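PDB 4TX8: probable chitinase A from Chromobacterium violaceum, which probably hydrolyses chitin as an endo-acting glycoside hydrolase of family 18, with a separate carbohydrate-binding module that is likely to bind the polymer. Local coordinates for residues V110-N115 with V138-D143; V177-G182 with Y210-I215; I215-E220 with F250-A255; M254-P259 with I289-Y294. All coordinates share one frame; numbering follows the deposited sequence.

Contact 1: V110-N115 with V138-D143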
loop_
_atom_site.group_PDB
_atom_site.type_symbol
_atom_site.label_atom_id
_atom_site.label_comp_id
_atom_site.label_asym_id
_atom_site.label_seq_id
_atom_site.Cartn_x
_atom_site.Cartn_y
_atom_site.Cartn_z
ATOM N N VAL A 110 1.718 6.358 1.651
ATOM C CA VAL A 110 0.641 5.412 1.908
ATOM C C VAL A 110 1.222 4.119 2.464
ATOM O O VAL A 110 2.194 3.596 1.923
ATOM C CB VAL A 110 -0.161 5.106 0.623
ATOM C CG1 VAL A 110 -1.252 4.080 0.898
ATOM C CG2 VAL A 110 -0.748 6.386 0.038
ATOM N N GLY A 111 0.638 3.609 3.545
ATOM C CA GLY A 111 1.118 2.375 4.140
ATOM C C GLY A 111 0.012 1.489 4.679
ATOM O O GLY A 111 -1.061 1.974 5.051
ATOM N N TYR A 112 0.278 0.187 4.723
ATOM C CA TYR A 112 -0.687 -0.777 5.238
ATOM C C TYR A 112 -0.443 -1.076 6.712
ATOM O O TYR A 112 0.684 -1.343 7.129
ATOM C CB TYR A 112 -0.641 -2.076 4.431
ATOM C CG TYR A 112 -1.221 -1.957 3.042
ATOM C CD1 TYR A 112 -0.481 -1.403 2.002
ATOM C CD2 TYR A 112 -2.517 -2.385 2.773
ATOM C CE1 TYR A 112 -1.015 -1.284 0.729
ATOM C CE2 TYR A 112 -3.058 -2.275 1.503
ATOM C CZ TYR A 112 -2.304 -1.721 0.488
ATOM O OH TYR A 112 -2.843 -1.611 -0.772
ATOM N N TRP A 113 -1.522 -1.032 7.486
ATOM C CA TRP A 113 -1.500 -1.320 8.913
ATOM C C TRP A 113 -2.047 -2.732 9.148
ATOM O O TRP A 113 -3.182 -3.029 8.771
ATOM C CB TRP A 113 -2.321 -0.257 9.658
ATOM C CG TRP A 113 -2.508 -0.455 11.137
ATOM C CD1 TRP A 113 -1.676 -0.036 12.134
ATOM C CD2 TRP A 113 -3.627 -1.075 11.783
ATOM N NE1 TRP A 113 -2.199 -0.373 13.361
ATOM C CE2 TRP A 113 -3.397 -1.013 13.173
ATOM C CE3 TRP A 113 -4.798 -1.685 11.321
ATOM C CZ2 TRP A 113 -4.291 -1.539 14.104
ATOM C CZ3 TRP A 113 -5.688 -2.209 12.249
ATOM C CH2 TRP A 113 -5.429 -2.132 13.625
ATOM N N HIS A 114 -1.234 -3.606 9.741
ATOM C CA HIS A 114 -1.629 -5.004 9.956
ATOM C C HIS A 114 -2.760 -5.141 10.969
ATOM O O HIS A 114 -2.565 -4.876 12.155
ATOM C CB HIS A 114 -0.449 -5.853 10.447
ATOM C CG HIS A 114 0.710 -5.919 9.503
ATOM N ND1 HIS A 114 1.815 -6.706 9.747
ATOM C CD2 HIS A 114 0.946 -5.297 8.322
ATOM C CE1 HIS A 114 2.680 -6.568 8.757
ATOM N NE2 HIS A 114 2.176 -5.720 7.880
ATOM N N ASN A 115 -3.927 -5.583 10.513
ATOM C CA ASN A 115 -5.004 -5.948 11.429
ATOM C C ASN A 115 -4.850 -7.418 11.822
ATOM O O ASN A 115 -5.812 -8.187 11.818
ATOM C CB ASN A 115 -6.373 -5.692 10.791
ATOM C CG ASN A 115 -7.525 -5.952 11.747
ATOM O OD1 ASN A 115 -7.472 -5.580 12.919
ATOM N ND2 ASN A 115 -8.560 -6.619 11.254
ATOM N N VAL A 138 -5.979 -0.017 6.410
ATOM C CA VAL A 138 -6.237 -1.128 7.316
ATOM C C VAL A 138 -6.355 -2.450 6.557
ATOM O O VAL A 138 -7.211 -2.610 5.686
ATOM C CB VAL A 138 -7.514 -0.882 8.140
ATOM C CG1 VAL A 138 -7.861 -2.111 8.963
ATOM C CG2 VAL A 138 -7.329 0.338 9.038
ATOM N N ALA A 139 -5.481 -3.390 6.901
ATOM C CA ALA A 139 -5.388 -4.673 6.214
ATOM C C ALA A 139 -5.671 -5.838 7.165
ATOM O O ALA A 139 -4.881 -6.082 8.076
ATOM C CB ALA A 139 -4.008 -4.821 5.601
ATOM N N PHE A 140 -6.761 -6.578 6.965
ATOM C CA PHE A 140 -7.684 -6.417 5.844
ATOM C C PHE A 140 -9.124 -6.619 6.294
ATOM O O PHE A 140 -9.381 -7.007 7.432
ATOM C CB PHE A 140 -7.392 -7.434 4.737
ATOM C CG PHE A 140 -6.035 -7.305 4.116
ATOM C CD1 PHE A 140 -5.842 -6.493 3.008
ATOM C CD2 PHE A 140 -4.960 -8.021 4.616
ATOM C CE1 PHE A 140 -4.590 -6.381 2.420
ATOM C CE2 PHE A 140 -3.704 -7.916 4.032
ATOM C CZ PHE A 140 -3.521 -7.095 2.934
ATOM N N ALA A 141 -10.059 -6.388 5.379
ATOM C CA ALA A 141 -11.427 -6.857 5.555
ATOM C C ALA A 141 -11.489 -8.334 5.176
ATOM O O ALA A 141 -10.594 -8.840 4.495
ATOM C CB ALA A 141 -12.397 -6.039 4.711
ATOM N N ASP A 142 -12.537 -9.025 5.615
ATOM C CA ASP A 142 -12.699 -10.439 5.290
ATOM C C ASP A 142 -13.851 -10.683 4.329
ATOM O O ASP A 142 -14.953 -10.166 4.519
ATOM C CB ASP A 142 -12.932 -11.276 6.552
ATOM C CG ASP A 142 -11.770 -11.221 7.518
ATOM O OD1 ASP A 142 -10.687 -11.740 7.177
ATOM O OD2 ASP A 142 -11.947 -10.671 8.625
ATOM N N ASP A 143 -13.588 -11.480 3.300
ATOM C CA ASP A 143 -14.654 -12.046 2.490
ATOM C C ASP A 143 -15.540 -12.917 3.372
ATOM O O ASP A 143 -15.038 -13.683 4.193
ATOM C CB ASP A 143 -14.082 -12.871 1.338
ATOM C CG ASP A 143 -15.135 -13.708 0.644
ATOM O OD1 ASP A 143 -16.205 -13.161 0.303
ATOM O OD2 ASP A 143 -14.898 -14.917 0.446
HETATM O O HOH W 1 -7.326 -8.437 9.194
#
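Tyr112 meets Ala139 inside the barrel: the ring edge at its CD2 lies 4.0 Å from Ala139 CB, with the methyl near the ring plane. CG lies beside the backbone N (chi1 -72°), and the hydroxyl is hydrogen-bonded to Asp216 on strand 214-218, three strands round the barrel. Phe140 CE1 approaches CE2 of the same ring obliquely, at 4.5 Å. At Trp113 the chain switches to the outer face. With CG anti to N (chi1 175°), the indole lies alongside Val138, pointing the same way, so that CE3 and CZ3 of its benzo edge both stand 3.9 Å from Val138 CG1; NE1 is taken by the carbonyl of Phe124. Trp113 O accepts a hydrogen bond from Ala139 N at 3.0 Å. His114 is level with Ala139 on the inner face, and its NE2 goes to Ser398. Asn115 N donates to Ala139 O at 2.7 Å. At the cis peptide between Ala139 and Phe140 a water takes over: it donates to Asn115 O at 3.0 Å and accepts from Phe140 N. The amide of Asn115 is held from outside, by Asp154 and Thr152. The axes of the short strands 110-114 and 138-143 lie 60° apart. These are the first two strands of the (beta/alpha)8 barrel; strand 393-397 flanks 108-114 and closes the barrel, while 176-182 lies along the other side of 135-143.

Contact 2: V177-G182 with Y210-I215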
loop_
_atom_site.group_PDB
_atom_site.type_symbol
_atom_site.label_atom_id
_atom_site.label_comp_id
_atom_site.label_asym_id
_atom_site.label_seq_id
_atom_site.Cartn_x
_atom_site.Cartn_y
_atom_site.Cartn_z
ATOM N N VAL A 177 -7.911 7.137 6.608
ATOM C CA VAL A 177 -7.904 5.764 7.093
ATOM C C VAL A 177 -8.873 4.943 6.256
ATOM O O VAL A 177 -10.086 5.141 6.325
ATOM C CB VAL A 177 -8.294 5.674 8.578
ATOM C CG1 VAL A 177 -8.183 4.236 9.066
ATOM C CG2 VAL A 177 -7.419 6.598 9.419
ATOM N N VAL A 178 -8.340 4.030 5.455
ATOM C CA VAL A 178 -9.183 3.294 4.525
ATOM C C VAL A 178 -9.102 1.788 4.779
ATOM O O VAL A 178 -8.121 1.288 5.329
ATOM C CB VAL A 178 -8.811 3.633 3.051
ATOM C CG1 VAL A 178 -7.919 4.867 3.000
ATOM C CG2 VAL A 178 -8.139 2.468 2.356
ATOM N N LEU A 179 -10.159 1.078 4.399
ATOM C CA LEU A 179 -10.248 -0.359 4.611
ATOM C C LEU A 179 -9.844 -1.106 3.350
ATOM O O LEU A 179 -10.412 -0.876 2.286
ATOM C CB LEU A 179 -11.671 -0.744 5.022
ATOM C CG LEU A 179 -11.913 -2.231 5.269
ATOM C CD1 LEU A 179 -10.994 -2.734 6.369
ATOM C CD2 LEU A 179 -13.371 -2.490 5.620
ATOM N N SER A 180 -8.864 -1.998 3.458
ATOM C CA SER A 180 -8.407 -2.734 2.287
ATOM C C SER A 180 -9.104 -4.079 2.124
ATOM O O SER A 180 -9.302 -4.821 3.089
ATOM C CB SER A 180 -6.896 -2.958 2.336
ATOM O OG SER A 180 -6.459 -3.644 1.174
ATOM N N LEU A 181 -9.472 -4.378 0.887
ATOM C CA LEU A 181 -9.984 -5.689 0.526
ATOM C C LEU A 181 -8.833 -6.533 0.003
ATOM O O LEU A 181 -8.251 -6.217 -1.039
ATOM C CB LEU A 181 -11.083 -5.573 -0.532
ATOM C CG LEU A 181 -12.534 -5.317 -0.114
ATOM C CD1 LEU A 181 -12.636 -4.416 1.104
ATOM C CD2 LEU A 181 -13.291 -4.712 -1.285
ATOM N N GLY A 182 -8.495 -7.594 0.727
ATOM C CA GLY A 182 -7.396 -8.454 0.330
ATOM C C GLY A 182 -6.989 -9.416 1.432
ATOM O O GLY A 182 -7.774 -9.718 2.329
ATOM N N TYR A 210 -17.502 2.330 11.351
ATOM C CA TYR A 210 -16.164 2.632 11.847
ATOM C C TYR A 210 -15.669 4.015 11.431
ATOM O O TYR A 210 -14.816 4.599 12.098
ATOM C CB TYR A 210 -15.181 1.554 11.386
ATOM C CG TYR A 210 -15.361 0.248 12.123
ATOM C CD1 TYR A 210 -16.248 -0.718 11.662
ATOM C CD2 TYR A 210 -14.661 -0.010 13.294
ATOM C CE1 TYR A 210 -16.423 -1.909 12.342
ATOM C CE2 TYR A 210 -14.828 -1.197 13.980
ATOM C CZ TYR A 210 -15.709 -2.143 13.501
ATOM O OH TYR A 210 -15.877 -3.325 14.184
ATOM N N GLY A 211 -16.210 4.545 10.340
ATOM C CA GLY A 211 -15.822 5.868 9.886
ATOM C C GLY A 211 -14.594 5.855 8.995
ATOM O O GLY A 211 -13.862 6.844 8.921
ATOM N N PHE A 212 -14.361 4.728 8.327
ATOM C CA PHE A 212 -13.342 4.646 7.286
ATOM C C PHE A 212 -13.638 5.653 6.178
ATOM O O PHE A 212 -14.799 5.904 5.867
ATOM C CB PHE A 212 -13.279 3.239 6.692
ATOM C CG PHE A 212 -12.783 2.193 7.646
ATOM C CD1 PHE A 212 -11.478 2.225 8.111
ATOM C CD2 PHE A 212 -13.610 1.157 8.048
ATOM C CE1 PHE A 212 -11.016 1.254 8.978
ATOM C CE2 PHE A 212 -13.152 0.181 8.914
ATOM C CZ PHE A 212 -11.852 0.231 9.380
ATOM N N ASP A 213 -12.598 6.217 5.575
ATOM C CA ASP A 213 -12.785 7.211 4.518
ATOM C C ASP A 213 -13.164 6.569 3.188
ATOM O O ASP A 213 -13.679 7.235 2.293
ATOM C CB ASP A 213 -11.518 8.051 4.334
ATOM C CG ASP A 213 -11.244 8.952 5.515
ATOM O OD1 ASP A 213 -11.960 9.965 5.662
ATOM O OD2 ASP A 213 -10.311 8.652 6.292
ATOM N N GLY A 214 -12.898 5.275 3.059
ATOM C CA GLY A 214 -13.160 4.575 1.818
ATOM C C GLY A 214 -12.468 3.232 1.787
ATOM O O GLY A 214 -12.160 2.668 2.835
ATOM N N ILE A 215 -12.216 2.714 0.587
ATOM C CA ILE A 215 -11.656 1.376 0.458
ATOM C C ILE A 215 -10.432 1.311 -0.448
ATOM O O ILE A 215 -10.210 2.180 -1.295
ATOM C CB ILE A 215 -12.700 0.374 -0.080
ATOM C CG1 ILE A 215 -13.056 0.699 -1.531
ATOM C CG2 ILE A 215 -13.944 0.349 0.810
ATOM C CD1 ILE A 215 -14.040 -0.275 -2.153
#
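Val177 and Leu179 meet Phe212, Asp213 and Ile215 where two parallel strands begin to pair, at the end of the barrel where its strands start and a beta-alpha-beta crossover returns from helix 193-210 to strand 214-218. Gly211, with positive phi, takes the chain out of the helix. Leu179 CB stands 4.0 Å from the centroid of the Phe212 ring, 10° off the normal, a CH-pi contact over the centre of one face. Val177 takes a different side of that ring, with its CG1 4.0 Å from Phe212 CD1 and its carbonyl oxygen in plane at the edge. Helices 193-210 and 160-171 add Ile206, Phe163 and Ile167 to this outer hydrophobic layer. Asp213 grips Val177 twice. Its N donates to Val177 O at 2.8 Å; CG beside the backbone N (chi1 -68°) brings OD2 back to Val177 N, which donates to its anti lone pair over 2.9 Å, almost straight at 172°. Leu179 N donates to Gly214 O at 3.0 Å, and CA of Ile215 makes a short C-H contact of 3.2 Å to Leu179 O. Gln171 NE2 is a second donor to Asp213 OD2 and also binds Gly211 O. Two N-H groups converging on one carboxylate oxygen would be expected to stabilise the ionised form of Asp213, and they tie the start of strand 214-218 to strand 176-182.

Contact 3: I215-E220 with F250-A255; sequences IDLDLE and FYLSMA. With CA (calcium ion), chain D.
Asp216 and Ser253 mark the tight inner face of this strand pair. Ser253 OG donates to Asp216 OD1 over only 2.5 Å, on the anti lone pair, while Asp216 OD2 is bonded to Tyr112 and Ser180; both carboxylate oxygens are thus tied down in the barrel interior. Four backbone hydrogen bonds, the first donated by Ile215 N and the last by Ala255 N, join the nearly parallel strands (14° apart). On the outer face Ile215 CG1 lies 3.8 Å from Phe250 CZ and runs beside the Leu252 side chain; two residues further along the strand, Leu217 CD1 meets Met254 CG at 4.2 Å, with Leu217 also against helix 230-246. At the C-terminal end the side-chain packing gives way to a more open metal site. Calcium is bound by Asp218 OD1, Ala255 O, a water and both oxygens of Glu220, with OE2 at 2.4 Å. A sharp bend at chi2 (-91°) curls the glutamate back to the metal, and Glu257 N donates to its OE2. Gln292 supplies an N-H to Asp218 OD1, and a citrate anion lies close by, at the partly exposed side of Asp218. Asp213, Asp216, Asp218 and Glu220 follow the spacing of the DxxDxDxE signature of family 18 chitinases, which runs along the fourth strand of the TIM barrel to the active-site end.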
loop_
_atom_site.group_PDB
_atom_site.type_symbol
_atom_site.label_atom_id
_atom_site.label_comp_id
_atom_site.label_asym_id
_atom_site.label_seq_id
_atom_site.Cartn_x
_atom_site.Cartn_y
_atom_site.Cartn_z
ATOM N N ILE A 215 -12.216 2.714 0.587
ATOM C CA ILE A 215 -11.656 1.376 0.458
ATOM C C ILE A 215 -10.432 1.311 -0.448
ATOM O O ILE A 215 -10.210 2.180 -1.295
ATOM C CB ILE A 215 -12.700 0.374 -0.080
ATOM C CG1 ILE A 215 -13.056 0.699 -1.531
ATOM C CG2 ILE A 215 -13.944 0.349 0.810
ATOM C CD1 ILE A 215 -14.040 -0.275 -2.153
ATOM N N ASP A 216 -9.646 0.259 -0.246
ATOM C CA ASP A 216 -8.495 -0.052 -1.080
ATOM C C ASP A 216 -8.692 -1.430 -1.691
ATOM O O ASP A 216 -9.067 -2.371 -0.993
ATOM C CB ASP A 216 -7.202 -0.008 -0.258
ATOM C CG ASP A 216 -5.989 -0.474 -1.048
ATOM O OD1 ASP A 216 -5.560 0.256 -1.964
ATOM O OD2 ASP A 216 -5.461 -1.567 -0.748
ATOM N N LEU A 217 -8.447 -1.556 -2.990
ATOM C CA LEU A 217 -8.586 -2.850 -3.646
ATOM C C LEU A 217 -7.235 -3.554 -3.781
ATOM O O LEU A 217 -6.391 -3.170 -4.590
ATOM C CB LEU A 217 -9.240 -2.689 -5.017
ATOM C CG LEU A 217 -10.566 -1.924 -5.031
ATOM C CD1 LEU A 217 -11.100 -1.824 -6.449
ATOM C CD2 LEU A 217 -11.588 -2.582 -4.106
ATOM N N ASP A 218 -7.043 -4.588 -2.973
ATOM C CA ASP A 218 -5.826 -5.390 -3.002
ATOM C C ASP A 218 -6.237 -6.853 -3.098
ATOM O O ASP A 218 -5.705 -7.707 -2.394
ATOM C CB ASP A 218 -4.985 -5.127 -1.747
ATOM C CG ASP A 218 -3.613 -5.775 -1.807
ATOM O OD1 ASP A 218 -3.148 -6.102 -2.915
ATOM O OD2 ASP A 218 -2.997 -5.954 -0.738
ATOM N N LEU A 219 -7.199 -7.136 -3.970
ATOM C CA LEU A 219 -7.918 -8.405 -3.920
ATOM C C LEU A 219 -7.767 -9.285 -5.156
ATOM O O LEU A 219 -8.417 -10.325 -5.258
ATOM C CB LEU A 219 -9.410 -8.131 -3.683
ATOM C CG LEU A 219 -10.076 -7.000 -4.484
ATOM C CD1 LEU A 219 -10.131 -7.281 -5.982
ATOM C CD2 LEU A 219 -11.473 -6.728 -3.954
ATOM N N GLU A 220 -6.923 -8.873 -6.095
ATOM C CA GLU A 220 -6.947 -9.474 -7.425
ATOM C C GLU A 220 -6.456 -10.919 -7.460
ATOM O O GLU A 220 -6.859 -11.694 -8.325
ATOM C CB GLU A 220 -6.125 -8.631 -8.405
ATOM C CG GLU A 220 -4.617 -8.716 -8.221
ATOM C CD GLU A 220 -4.072 -7.658 -7.282
ATOM O OE1 GLU A 220 -4.850 -7.114 -6.468
ATOM O OE2 GLU A 220 -2.859 -7.368 -7.371
ATOM N N PHE A 250 -15.863 9.803 -0.502
ATOM C CA PHE A 250 -15.417 8.421 -0.663
ATOM C C PHE A 250 -14.012 8.318 -1.251
ATOM O O PHE A 250 -13.760 8.765 -2.367
ATOM C CB PHE A 250 -16.403 7.653 -1.542
ATOM C CG PHE A 250 -16.127 6.178 -1.626
ATOM C CD1 PHE A 250 -16.455 5.337 -0.574
ATOM C CD2 PHE A 250 -15.558 5.629 -2.761
ATOM C CE1 PHE A 250 -16.212 3.980 -0.648
ATOM C CE2 PHE A 250 -15.314 4.268 -2.842
ATOM C CZ PHE A 250 -15.641 3.444 -1.781
ATOM N N TYR A 251 -13.104 7.720 -0.487
ATOM C CA TYR A 251 -11.734 7.488 -0.932
ATOM C C TYR A 251 -11.646 6.135 -1.630
ATOM O O TYR A 251 -12.175 5.138 -1.134
ATOM C CB TYR A 251 -10.774 7.556 0.262
ATOM C CG TYR A 251 -9.301 7.336 -0.038
ATOM C CD1 TYR A 251 -8.784 6.052 -0.179
ATOM C CD2 TYR A 251 -8.420 8.409 -0.138
ATOM C CE1 TYR A 251 -7.436 5.843 -0.431
ATOM C CE2 TYR A 251 -7.069 8.210 -0.389
ATOM C CZ TYR A 251 -6.584 6.923 -0.534
ATOM O OH TYR A 251 -5.245 6.712 -0.782
ATOM N N LEU A 252 -10.990 6.103 -2.784
ATOM C CA LEU A 252 -10.821 4.856 -3.520
ATOM C C LEU A 252 -9.385 4.682 -3.991
ATOM O O LEU A 252 -8.873 5.498 -4.755
ATOM C CB LEU A 252 -11.769 4.799 -4.722
ATOM C CG LEU A 252 -11.566 3.609 -5.666
ATOM C CD1 LEU A 252 -11.816 2.283 -4.949
ATOM C CD2 LEU A 252 -12.452 3.734 -6.900
ATOM N N SER A 253 -8.738 3.615 -3.534
ATOM C CA SER A 253 -7.406 3.296 -4.022
ATOM C C SER A 253 -7.343 1.873 -4.558
ATOM O O SER A 253 -8.170 1.027 -4.215
ATOM C CB SER A 253 -6.358 3.488 -2.926
ATOM O OG SER A 253 -6.566 2.592 -1.850
ATOM N N MET A 254 -6.359 1.629 -5.413
ATOM C CA MET A 254 -6.129 0.310 -5.982
ATOM C C MET A 254 -4.660 -0.046 -5.859
ATOM O O MET A 254 -3.791 0.798 -6.078
ATOM C CB MET A 254 -6.545 0.260 -7.451
ATOM C CG MET A 254 -7.971 0.695 -7.725
ATOM S SD MET A 254 -8.252 0.811 -9.500
ATOM C CE MET A 254 -9.973 1.343 -9.525
ATOM N N ALA A 255 -4.381 -1.300 -5.524
ATOM C CA ALA A 255 -3.000 -1.754 -5.439
ATOM C C ALA A 255 -2.765 -3.049 -6.210
ATOM O O ALA A 255 -2.343 -4.043 -5.629
ATOM C CB ALA A 255 -2.597 -1.933 -3.979
HETATM CA CA CA D . -2.691 -6.393 -5.222
HETATM O O HOH W 2 -1.746 -8.623 -4.436
#

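Contact 4: M254-P259 with I289-Y294. With CA (calcium ion), chain D.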
loop_
_atom_site.group_PDB
_atom_site.type_symbol
_atom_site.label_atom_id
_atom_site.label_comp_id
_atom_site.label_asym_id
_atom_site.label_seq_id
_atom_site.Cartn_x
_atom_site.Cartn_y
_atom_site.Cartn_z
ATOM N N MET A 254 -6.359 1.629 -5.413
ATOM C CA MET A 254 -6.129 0.310 -5.982
ATOM C C MET A 254 -4.660 -0.046 -5.859
ATOM O O MET A 254 -3.791 0.798 -6.078
ATOM C CB MET A 254 -6.545 0.260 -7.451
ATOM C CG MET A 254 -7.971 0.695 -7.725
ATOM S SD MET A 254 -8.252 0.811 -9.500
ATOM C CE MET A 254 -9.973 1.343 -9.525
ATOM N N ALA A 255 -4.381 -1.300 -5.524
ATOM C CA ALA A 255 -3.000 -1.754 -5.439
ATOM C C ALA A 255 -2.765 -3.049 -6.210
ATOM O O ALA A 255 -2.343 -4.043 -5.629
ATOM C CB ALA A 255 -2.597 -1.933 -3.979
ATOM N N PRO A 256 -3.020 -3.041 -7.527
ATOM C CA PRO A 256 -2.798 -4.277 -8.280
ATOM C C PRO A 256 -1.324 -4.491 -8.621
ATOM O O PRO A 256 -0.569 -3.527 -8.726
ATOM C CB PRO A 256 -3.629 -4.066 -9.544
ATOM C CG PRO A 256 -3.632 -2.596 -9.737
ATOM C CD PRO A 256 -3.489 -1.946 -8.394
ATOM N N GLU A 257 -0.929 -5.749 -8.774
ATOM C CA GLU A 257 0.420 -6.090 -9.206
ATOM C C GLU A 257 0.576 -5.729 -10.677
ATOM O O GLU A 257 -0.392 -5.801 -11.436
ATOM C CB GLU A 257 0.688 -7.574 -8.962
ATOM C CG GLU A 257 0.410 -7.981 -7.522
ATOM C CD GLU A 257 0.509 -9.474 -7.288
ATOM O OE1 GLU A 257 1.464 -10.102 -7.790
ATOM O OE2 GLU A 257 -0.376 -10.020 -6.595
ATOM N N HIS A 258 1.782 -5.346 -11.089
ATOM C CA HIS A 258 1.935 -4.747 -12.415
ATOM C C HIS A 258 1.571 -5.651 -13.613
ATOM O O HIS A 258 1.192 -5.122 -14.658
ATOM C CB HIS A 258 3.356 -4.166 -12.587
ATOM C CG HIS A 258 4.452 -5.179 -12.715
ATOM N ND1 HIS A 258 4.601 -5.988 -13.822
ATOM C CD2 HIS A 258 5.502 -5.458 -11.905
ATOM C CE1 HIS A 258 5.670 -6.748 -13.670
ATOM N NE2 HIS A 258 6.236 -6.446 -12.515
ATOM N N PRO A 259 1.645 -6.996 -13.475
ATOM C CA PRO A 259 1.119 -7.757 -14.620
ATOM C C PRO A 259 -0.358 -7.485 -14.925
ATOM O O PRO A 259 -0.764 -7.583 -16.085
ATOM C CB PRO A 259 1.312 -9.213 -14.188
ATOM C CG PRO A 259 2.471 -9.175 -13.265
ATOM C CD PRO A 259 2.333 -7.881 -12.513
ATOM N N ILE A 289 -3.994 5.190 -7.636
ATOM C CA ILE A 289 -3.579 3.818 -7.869
ATOM C C ILE A 289 -2.085 3.715 -7.612
ATOM O O ILE A 289 -1.293 4.484 -8.155
ATOM C CB ILE A 289 -3.911 3.325 -9.296
ATOM C CG1 ILE A 289 -3.327 1.925 -9.511
ATOM C CG2 ILE A 289 -3.402 4.301 -10.356
ATOM C CD1 ILE A 289 -3.725 1.283 -10.818
ATOM N N HIS A 290 -1.706 2.787 -6.742
ATOM C CA HIS A 290 -0.300 2.525 -6.485
ATOM C C HIS A 290 0.005 1.070 -6.796
ATOM O O HIS A 290 -0.180 0.180 -5.960
ATOM C CB HIS A 290 0.075 2.877 -5.044
ATOM C CG HIS A 290 -1.031 2.668 -4.057
ATOM N ND1 HIS A 290 -1.641 1.448 -3.865
ATOM C CD2 HIS A 290 -1.627 3.528 -3.195
ATOM C CE1 HIS A 290 -2.570 1.564 -2.930
ATOM N NE2 HIS A 290 -2.580 2.814 -2.507
ATOM N N VAL A 291 0.453 0.841 -8.024
ATOM C CA VAL A 291 0.785 -0.491 -8.497
ATOM C C VAL A 291 1.910 -1.080 -7.650
ATOM O O VAL A 291 2.826 -0.375 -7.228
ATOM C CB VAL A 291 1.174 -0.459 -9.994
ATOM C CG1 VAL A 291 1.978 -1.687 -10.394
ATOM C CG2 VAL A 291 -0.074 -0.331 -10.853
ATOM N N GLN A 292 1.812 -2.373 -7.368
ATOM C CA GLN A 292 2.849 -3.069 -6.626
ATOM C C GLN A 292 3.984 -3.451 -7.570
ATOM O O GLN A 292 3.841 -4.332 -8.413
ATOM C CB GLN A 292 2.264 -4.301 -5.924
ATOM C CG GLN A 292 1.209 -3.944 -4.870
ATOM C CD GLN A 292 0.388 -5.136 -4.400
ATOM O OE1 GLN A 292 0.542 -6.249 -4.894
ATOM N NE2 GLN A 292 -0.489 -4.901 -3.431
ATOM N N TYR A 293 5.111 -2.766 -7.437
ATOM C CA TYR A 293 6.269 -3.069 -8.262
ATOM C C TYR A 293 7.199 -4.030 -7.534
ATOM O O TYR A 293 8.403 -3.790 -7.429
ATOM C CB TYR A 293 7.000 -1.785 -8.651
ATOM C CG TYR A 293 6.138 -0.859 -9.473
ATOM C CD1 TYR A 293 5.975 -1.063 -10.837
ATOM C CD2 TYR A 293 5.475 0.212 -8.887
ATOM C CE1 TYR A 293 5.175 -0.222 -11.596
ATOM C CE2 TYR A 293 4.678 1.054 -9.636
ATOM C CZ TYR A 293 4.532 0.835 -10.989
ATOM O OH TYR A 293 3.737 1.678 -11.733
ATOM N N TYR A 294 6.630 -5.117 -7.024
ATOM C CA TYR A 294 7.433 -6.155 -6.386
ATOM C C TYR A 294 6.823 -7.535 -6.582
ATOM O O TYR A 294 5.650 -7.662 -6.944
ATOM C CB TYR A 294 7.621 -5.870 -4.888
ATOM C CG TYR A 294 6.390 -5.402 -4.129
ATOM C CD1 TYR A 294 6.013 -4.063 -4.139
ATOM C CD2 TYR A 294 5.630 -6.289 -3.371
ATOM C CE1 TYR A 294 4.906 -3.624 -3.440
ATOM C CE2 TYR A 294 4.519 -5.856 -2.662
ATOM C CZ TYR A 294 4.164 -4.522 -2.705
ATOM O OH TYR A 294 3.067 -4.073 -2.011
HETATM CA CA CA D . -2.691 -6.393 -5.222
HETATM O O HOH W 2 -1.746 -8.623 -4.436
#
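Glu257 and Gln292 cross at a slant, their carboxylate and amide planes 25° apart, with Glu257 CG 3.2 Å from Gln292 OE1. The glutamine extends beyond CG and carries its amide up beside the calcium site. There NE2 lies 3.0 Å from Ala255 O at an angle too poor for a hydrogen bond; its bonded partner is Asp218, another calcium ligand. Glu257 OE2 lies 2.9 Å from the metal-bound water and probably accepts from it, while OE1 is held by Asn296, so this glutamate acts in the second shell of the calcium. The fifth and sixth strands of the TIM barrel are paired here just as the fifth runs out into its loop. His290 N donates to Met254 O and Gln292 N to Pro256 O, each at 3.0 Å. On the outer face Pro256 stands roughly at right angles to Ile289, its CG 4.0 Å from Ile289 CD1. The imidazole of His290, inside the barrel, presents its edge to Ala255, with ND1 3.5 Å from the CB methyl in the ring plane. Val291 CG1 packs 3.6 Å from His258 CB, and sits toward the rim of one face of the Tyr293 ring.

In the fold
All four contacts lie in the TIM barrel of the family 18 domain, after the N-terminal carbohydrate-binding module. Contact 1 closes a helix-free loop between strands 108-114 and 135-143. Contact 2 closes the crossover through helix 193-210, and contact 3 the next one, through helix 230-246; they meet at Ile215. Contact 4 starts on Met254 and Ala255, where contact 3 ends, and closes the excursion leading to strand 288-292. The loops follow in series, none nesting or crossing; they join the first strand to the second and the third through to the sixth, and strands 135-143 and 176-182, between contacts 1 and 2, are paired too. Tyr112 reaches across the barrel interior to contacts 3 and 4, which share the calcium.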